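Local coordinates for coat protein (Sulfolobus turreted icosahedral virus, PDB 2BBD), which forms, as the major coat protein, the icosahedral capsid shell of an archaeal virus that infects Sulfolobus, at residues Ser53-Tyr58 and Ser78-Gly83. Numbering follows the deposited sequence.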
loop_
_atom_site.group_PDB
_atom_site.type_symbol
_atom_site.label_atom_id
_atom_site.label_comp_id
_atom_site.label_asym_id
_atom_site.label_seq_id
_atom_site.Cartn_x
_atom_site.Cartn_y
_atom_site.Cartn_z
ATOM N N SER A 53 -8.132 -15.671 10.292
ATOM C CA SER A 53 -7.232 -14.756 10.969
ATOM C C SER A 53 -6.764 -13.715 9.959
ATOM O O SER A 53 -7.190 -13.719 8.805
ATOM C CB SER A 53 -6.016 -15.523 11.482
ATOM O OG SER A 53 -5.269 -16.005 10.374
ATOM N N ALA A 54 -5.887 -12.825 10.409
ATOM C CA ALA A 54 -5.316 -11.809 9.544
ATOM C C ALA A 54 -4.643 -12.577 8.399
ATOM O O ALA A 54 -4.194 -13.709 8.585
ATOM C CB ALA A 54 -4.288 -11.004 10.322
ATOM N N PRO A 55 -4.516 -11.963 7.215
ATOM C CA PRO A 55 -4.920 -10.616 6.815
ATOM C C PRO A 55 -6.407 -10.352 6.537
ATOM O O PRO A 55 -6.747 -9.330 5.938
ATOM C CB PRO A 55 -4.036 -10.354 5.595
ATOM C CG PRO A 55 -4.025 -11.682 4.938
ATOM C CD PRO A 55 -3.832 -12.649 6.104
ATOM N N PHE A 56 -7.294 -11.257 6.942
ATOM C CA PHE A 56 -8.717 -10.988 6.766
ATOM C C PHE A 56 -8.987 -9.836 7.734
ATOM O O PHE A 56 -8.389 -9.772 8.812
ATOM C CB PHE A 56 -9.560 -12.216 7.145
ATOM C CG PHE A 56 -11.031 -11.912 7.343
ATOM C CD1 PHE A 56 -11.496 -11.420 8.562
ATOM C CD2 PHE A 56 -11.942 -12.072 6.301
ATOM C CE1 PHE A 56 -12.846 -11.090 8.742
ATOM C CE2 PHE A 56 -13.292 -11.744 6.472
ATOM C CZ PHE A 56 -13.744 -11.250 7.696
ATOM N N PRO A 57 -9.899 -8.916 7.388
ATOM C CA PRO A 57 -10.729 -8.814 6.184
ATOM C C PRO A 57 -10.105 -8.091 4.974
ATOM O O PRO A 57 -10.730 -8.005 3.911
ATOM C CB PRO A 57 -11.974 -8.102 6.708
ATOM C CG PRO A 57 -11.382 -7.107 7.664
ATOM C CD PRO A 57 -10.290 -7.900 8.385
ATOM N N TYR A 58 -8.881 -7.585 5.119
ATOM C CA TYR A 58 -8.235 -6.877 4.016
ATOM C C TYR A 58 -8.055 -7.720 2.765
ATOM O O TYR A 58 -8.074 -7.176 1.657
ATOM C CB TYR A 58 -6.871 -6.322 4.435
ATOM C CG TYR A 58 -6.959 -5.222 5.462
ATOM C CD1 TYR A 58 -7.704 -4.067 5.214
ATOM C CD2 TYR A 58 -6.288 -5.325 6.678
ATOM C CE1 TYR A 58 -7.772 -3.046 6.152
ATOM C CE2 TYR A 58 -6.351 -4.308 7.622
ATOM C CZ TYR A 58 -7.091 -3.175 7.354
ATOM O OH TYR A 58 -7.142 -2.168 8.280
ATOM N N SER A 78 -1.653 -5.282 -3.165
ATOM C CA SER A 78 -2.660 -6.259 -2.782
ATOM C C SER A 78 -3.588 -5.586 -1.772
ATOM O O SER A 78 -3.240 -4.560 -1.199
ATOM C CB SER A 78 -1.987 -7.473 -2.139
ATOM O OG SER A 78 -1.250 -7.098 -0.985
ATOM N N GLY A 79 -4.772 -6.146 -1.562
ATOM C CA GLY A 79 -5.670 -5.564 -0.579
ATOM C C GLY A 79 -5.034 -5.724 0.804
ATOM O O GLY A 79 -5.194 -4.869 1.684
ATOM N N THR A 80 -4.302 -6.821 0.976
ATOM C CA THR A 80 -3.609 -7.127 2.230
ATOM C C THR A 80 -2.537 -6.091 2.586
ATOM O O THR A 80 -2.561 -5.512 3.670
ATOM C CB THR A 80 -2.932 -8.516 2.166
ATOM O OG1 THR A 80 -3.931 -9.538 2.163
ATOM C CG2 THR A 80 -2.011 -8.711 3.363
ATOM N N GLY A 81 -1.606 -5.864 1.662
ATOM C CA GLY A 81 -0.536 -4.910 1.902
ATOM C C GLY A 81 -0.989 -3.487 2.166
ATOM O O GLY A 81 -0.507 -2.834 3.105
ATOM N N LEU A 82 -1.905 -2.987 1.338
ATOM C CA LEU A 82 -2.398 -1.628 1.516
ATOM C C LEU A 82 -3.162 -1.529 2.837
ATOM O O LEU A 82 -3.129 -0.484 3.504
ATOM C CB LEU A 82 -3.307 -1.226 0.347
ATOM C CG LEU A 82 -3.798 0.231 0.323
ATOM C CD1 LEU A 82 -2.595 1.185 0.343
ATOM C CD2 LEU A 82 -4.653 0.469 -0.933
ATOM N N GLY A 83 -3.843 -2.622 3.195
ATOM C CA GLY A 83 -4.612 -2.677 4.432
ATOM C C GLY A 83 -3.698 -2.611 5.648
ATOM O O GLY A 83 -3.984 -1.923 6.629
#
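With its CG turned anti to its carbonyl carbon (chi1 -67°), Y58 lays its ring flat against the backbone of G83, while T80, whose CG2 stands anti to its backbone N, presents that methyl to P55. The Y58-G83 contact illustrates how a glycine-rich helix start can receive an aromatic ring directly on its main chain. The CA of G83 sits 3.5 Å from the centroid of the Y58 ring and 11° off the normal, a CH-pi contact over the face. The G83 carbonyl continues over the same face toward the phenol end, its O lying 3.4 Å from Y58 CZ. With no side chain on G83, its CA lies directly against the ring. Nearer the start of the loop segment, P55, which follows a cis peptide, crosses T80 at an angle, its CB packed tightly at 3.4 Å from T80 CG2. No hydrogen bond joins the two segments; van der Waals and CH-pi interactions make the contact. Within the helix segment, S78 at the N-cap accepts from G81 N through its OG at 2.9 Å, and also bonds E187; the Y58 hydroxyl is bonded to N94. Thus the proline-rich loop between strands 49-50 and 61-68 packs against the N-terminal part of helix 79-89, which follows strand 72-78, and W116 and V114 of strand 108-123 also pack against Y58.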